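Local structure of spondin-1 (Homo sapiens, 2ZOU) at residues 82-87 with 101-106. The protein is a secreted extracellular-matrix glycoprotein, also called F-spondin, that probably takes part in cell adhesion. Sequence-based numbering, arbitrary orientation.
Sequences EEETQF and RRRTRI
OE1 of E84 is gripped by two nitrogens of one guanidinium, accepting from R103 NE at 2.9 Å and from R103 NH2 at 3.1 Å. This side-on salt bridge brings both donors to a single carboxylate oxygen, on its anti side, and both bonds are bent, the one from NE less so (151° at the hydrogen). The oxygen lies close to the guanidinium plane, whereas the carboxylate itself is turned 68° from it. R103 reaches across with its chain extended from CG to NE, while E84 folds at chi2 (-57°) and so curls its acid group back to the arginine. The backbone O of E84 and CB of R101 lie over opposite guanidinium faces, each near the rim. R103 NH1 is hydrogen-bonded to the carbonyl of T99, so the group is held from the intervening loop as well. On the inner side the contact turns apolar, CG2 of T85 meeting CB of I106 at 4.1 Å, while OG1 of T85 hydrogen-bonds to the carbonyl of D81. The salt bridge thus links the turn entering strand 85-88 with the loop entering strand 105-111, and T85 and I106 pack between the two sheets of the reeler domain's β-sandwich.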
ATOM      1  N   GLU A  82       3.975 -15.461  -0.782  1.00 16.33           N
ATOM      2  CA  GLU A  82       3.070 -15.959   0.247  1.00 18.46           C
ATOM      3  C   GLU A  82       3.717 -16.042   1.634  1.00 18.98           C
ATOM      4  O   GLU A  82       3.029 -15.915   2.657  1.00 19.42           O
ATOM      5  CB  GLU A  82       2.522 -17.325  -0.172  1.00 18.96           C
ATOM      6  CG  GLU A  82       1.718 -17.317  -1.483  1.00 21.99           C
ATOM      7  CD  GLU A  82       2.577 -17.239  -2.764  1.00 27.45           C
ATOM      8  OE1 GLU A  82       3.835 -17.214  -2.691  1.00 28.58           O
ATOM      9  OE2 GLU A  82       1.973 -17.201  -3.864  1.00 30.23           O
ATOM     10  N   GLU A  83       5.030 -16.253   1.672  1.00 19.64           N
ATOM     11  CA  GLU A  83       5.747 -16.364   2.948  1.00 20.54           C
ATOM     12  C   GLU A  83       6.128 -15.013   3.569  1.00 20.50           C
ATOM     13  O   GLU A  83       6.600 -14.945   4.715  1.00 21.19           O
ATOM     14  CB  GLU A  83       6.973 -17.288   2.818  1.00 21.13           C
ATOM     15  CG  GLU A  83       6.636 -18.779   2.670  1.00 23.65           C
ATOM     16  CD  GLU A  83       6.037 -19.411   3.935  1.00 26.75           C
ATOM     17  OE1 GLU A  83       6.211 -18.846   5.041  1.00 28.57           O
ATOM     18  OE2 GLU A  83       5.397 -20.482   3.825  1.00 28.00           O
ATOM     19  N   GLU A  84       5.897 -13.935   2.826  1.00 19.97           N
ATOM     20  CA  GLU A  84       6.230 -12.601   3.315  1.00 19.78           C
ATOM     21  C   GLU A  84       4.992 -11.740   3.571  1.00 19.28           C
ATOM     22  O   GLU A  84       5.010 -10.860   4.426  1.00 19.18           O
ATOM     23  CB  GLU A  84       7.181 -11.884   2.346  1.00 20.18           C
ATOM     24  CG  GLU A  84       8.361 -12.729   1.794  1.00 22.71           C
ATOM     25  CD  GLU A  84       9.284 -13.332   2.868  1.00 26.37           C
ATOM     26  OE1 GLU A  84       9.307 -12.846   4.023  1.00 28.05           O
ATOM     27  OE2 GLU A  84      10.006 -14.308   2.548  1.00 28.77           O
ATOM     28  N   THR A  85       3.923 -11.994   2.823  1.00 17.94           N
ATOM     29  CA  THR A  85       2.748 -11.133   2.848  1.00 17.11           C
ATOM     30  C   THR A  85       1.460 -11.950   2.898  1.00 16.04           C
ATOM     31  O   THR A  85       1.413 -13.085   2.417  1.00 16.23           O
ATOM     32  CB  THR A  85       2.692 -10.227   1.612  1.00 17.22           C
ATOM     33  OG1 THR A  85       2.555 -11.042   0.436  1.00 16.96           O
ATOM     34  CG2 THR A  85       3.955  -9.349   1.502  1.00 17.97           C
ATOM     35  N   GLN A  86       0.422 -11.362   3.483  1.00 14.84           N
ATOM     36  CA  GLN A  86      -0.920 -11.965   3.496  1.00 15.23           C
ATOM     37  C   GLN A  86      -1.956 -10.872   3.631  1.00 14.71           C
ATOM     38  O   GLN A  86      -1.615  -9.726   3.922  1.00 14.28           O
ATOM     39  CB  GLN A  86      -1.063 -12.947   4.663  1.00 15.41           C
ATOM     40  CG  GLN A  86      -1.029 -12.274   6.036  1.00 17.56           C
ATOM     41  CD  GLN A  86      -1.293 -13.257   7.158  1.00 18.04           C
ATOM     42  OE1 GLN A  86      -0.585 -14.250   7.303  1.00 22.06           O
ATOM     43  NE2 GLN A  86      -2.331 -12.999   7.944  1.00 22.40           N
ATOM     44  N   PHE A  87      -3.223 -11.206   3.419  1.00 13.93           N
ATOM     45  CA  PHE A  87      -4.296 -10.270   3.729  1.00 14.19           C
ATOM     46  C   PHE A  87      -4.603 -10.264   5.220  1.00 15.04           C
ATOM     47  O   PHE A  87      -4.546 -11.306   5.873  1.00 14.90           O
ATOM     48  CB  PHE A  87      -5.541 -10.571   2.893  1.00 13.99           C
ATOM     49  CG  PHE A  87      -5.347 -10.288   1.438  1.00 13.10           C
ATOM     50  CD1 PHE A  87      -5.403  -8.976   0.973  1.00 16.70           C
ATOM     51  CD2 PHE A  87      -5.067 -11.314   0.544  1.00 16.16           C
ATOM     52  CE1 PHE A  87      -5.198  -8.686  -0.363  1.00 16.32           C
ATOM     53  CE2 PHE A  87      -4.852 -11.032  -0.815  1.00 15.00           C
ATOM     54  CZ  PHE A  87      -4.912  -9.712  -1.260  1.00 14.91           C
ATOM     55  N   ARG A 101       9.195 -10.773  10.939  1.00 18.89           N
ATOM     56  CA  ARG A 101      10.638 -10.770  10.698  1.00 18.10           C
ATOM     57  C   ARG A 101      11.088  -9.404  10.180  1.00 16.13           C
ATOM     58  O   ARG A 101      10.286  -8.667   9.608  1.00 16.51           O
ATOM     59  CB  ARG A 101      11.002 -11.828   9.652  1.00 18.66           C
ATOM     60  CG  ARG A 101      10.585 -13.241  10.007  1.00 21.90           C
ATOM     61  CD  ARG A 101      11.339 -14.261   9.163  1.00 26.88           C
ATOM     62  NE  ARG A 101      10.987 -15.631   9.538  1.00 29.66           N
ATOM     63  CZ  ARG A 101      10.011 -16.334   8.971  1.00 31.26           C
ATOM     64  NH1 ARG A 101       9.286 -15.802   7.993  1.00 31.57           N
ATOM     65  NH2 ARG A 101       9.757 -17.569   9.378  1.00 32.67           N
ATOM     66  N   ARG A 102      12.367  -9.077  10.368  1.00 14.70           N
ATOM     67  CA  ARG A 102      12.949  -7.864   9.772  1.00 13.54           C
ATOM     68  C   ARG A 102      12.994  -8.025   8.260  1.00 13.24           C
ATOM     69  O   ARG A 102      13.480  -9.039   7.750  1.00 13.60           O
ATOM     70  CB  ARG A 102      14.369  -7.590  10.291  1.00 13.24           C
ATOM     71  CG  ARG A 102      14.473  -7.268  11.773  1.00 13.19           C
ATOM     72  CD  ARG A 102      15.882  -6.824  12.137  1.00 13.98           C
ATOM     73  NE  ARG A 102      16.037  -6.661  13.582  1.00 15.45           N
ATOM     74  CZ  ARG A 102      17.041  -6.009  14.172  1.00 15.89           C
ATOM     75  NH1 ARG A 102      17.988  -5.433  13.442  1.00 17.01           N
ATOM     76  NH2 ARG A 102      17.088  -5.922  15.497  1.00 18.93           N
ATOM     77  N   ARG A 103      12.467  -7.026   7.551  1.00 11.89           N
ATOM     78  CA  ARG A 103      12.484  -7.002   6.085  1.00 11.97           C
ATOM     79  C   ARG A 103      12.919  -5.645   5.592  1.00 11.66           C
ATOM     80  O   ARG A 103      12.741  -4.643   6.289  1.00 11.91           O
ATOM     81  CB  ARG A 103      11.105  -7.347   5.508  1.00 11.72           C
ATOM     82  CG  ARG A 103      10.669  -8.792   5.760  1.00 13.33           C
ATOM     83  CD  ARG A 103       9.245  -9.016   5.271  1.00 14.38           C
ATOM     84  NE  ARG A 103       8.798 -10.403   5.429  1.00 17.67           N
ATOM     85  CZ  ARG A 103       8.178 -10.858   6.512  1.00 19.01           C
ATOM     86  NH1 ARG A 103       7.932 -10.033   7.524  1.00 20.96           N
ATOM     87  NH2 ARG A 103       7.796 -12.130   6.577  1.00 20.69           N
ATOM     88  N   THR A 104      13.486  -5.614   4.394  1.00 11.10           N
ATOM     89  CA  THR A 104      13.865  -4.348   3.781  1.00 10.94           C
ATOM     90  C   THR A 104      13.050  -4.053   2.512  1.00 10.68           C
ATOM     91  O   THR A 104      13.087  -2.941   1.999  1.00 10.27           O
ATOM     92  CB  THR A 104      15.355  -4.299   3.430  1.00 11.39           C
ATOM     93  OG1 THR A 104      15.663  -5.391   2.549  1.00 13.31           O
ATOM     94  CG2 THR A 104      16.211  -4.390   4.700  1.00 11.30           C
ATOM     95  N   ARG A 105      12.323  -5.060   2.030  1.00 10.83           N
ATOM     96  CA  ARG A 105      11.477  -4.885   0.849  1.00 12.24           C
ATOM     97  C   ARG A 105      10.377  -5.921   0.847  1.00 11.82           C
ATOM     98  O   ARG A 105      10.622  -7.086   1.140  1.00 12.69           O
ATOM     99  CB  ARG A 105      12.305  -5.018  -0.446  1.00 12.26           C
ATOM    100  CG  ARG A 105      11.488  -4.891  -1.755  1.00 15.96           C
ATOM    101  CD  ARG A 105      12.374  -5.013  -3.002  1.00 16.99           C
ATOM    102  NE  ARG A 105      11.627  -4.873  -4.264  1.00 22.86           N
ATOM    103  CZ  ARG A 105      11.030  -5.881  -4.892  1.00 20.32           C
ATOM    104  NH1 ARG A 105      11.077  -7.098  -4.368  1.00 22.80           N
ATOM    105  NH2 ARG A 105      10.382  -5.681  -6.046  1.00 16.68           N
ATOM    106  N   ILE A 106       9.169  -5.479   0.517  1.00 10.64           N
ATOM    107  CA  ILE A 106       8.108  -6.406   0.101  1.00 10.73           C
ATOM    108  C   ILE A 106       7.500  -5.929  -1.210  1.00 10.41           C
ATOM    109  O   ILE A 106       7.655  -4.756  -1.594  1.00 10.00           O
ATOM    110  CB  ILE A 106       7.002  -6.616   1.186  1.00 10.91           C
ATOM    111  CG1 ILE A 106       6.265  -5.314   1.517  1.00 11.85           C
ATOM    112  CG2 ILE A 106       7.595  -7.320   2.424  1.00 11.75           C
ATOM    113  CD1 ILE A 106       5.099  -5.015   0.583  1.00 13.85           C
TER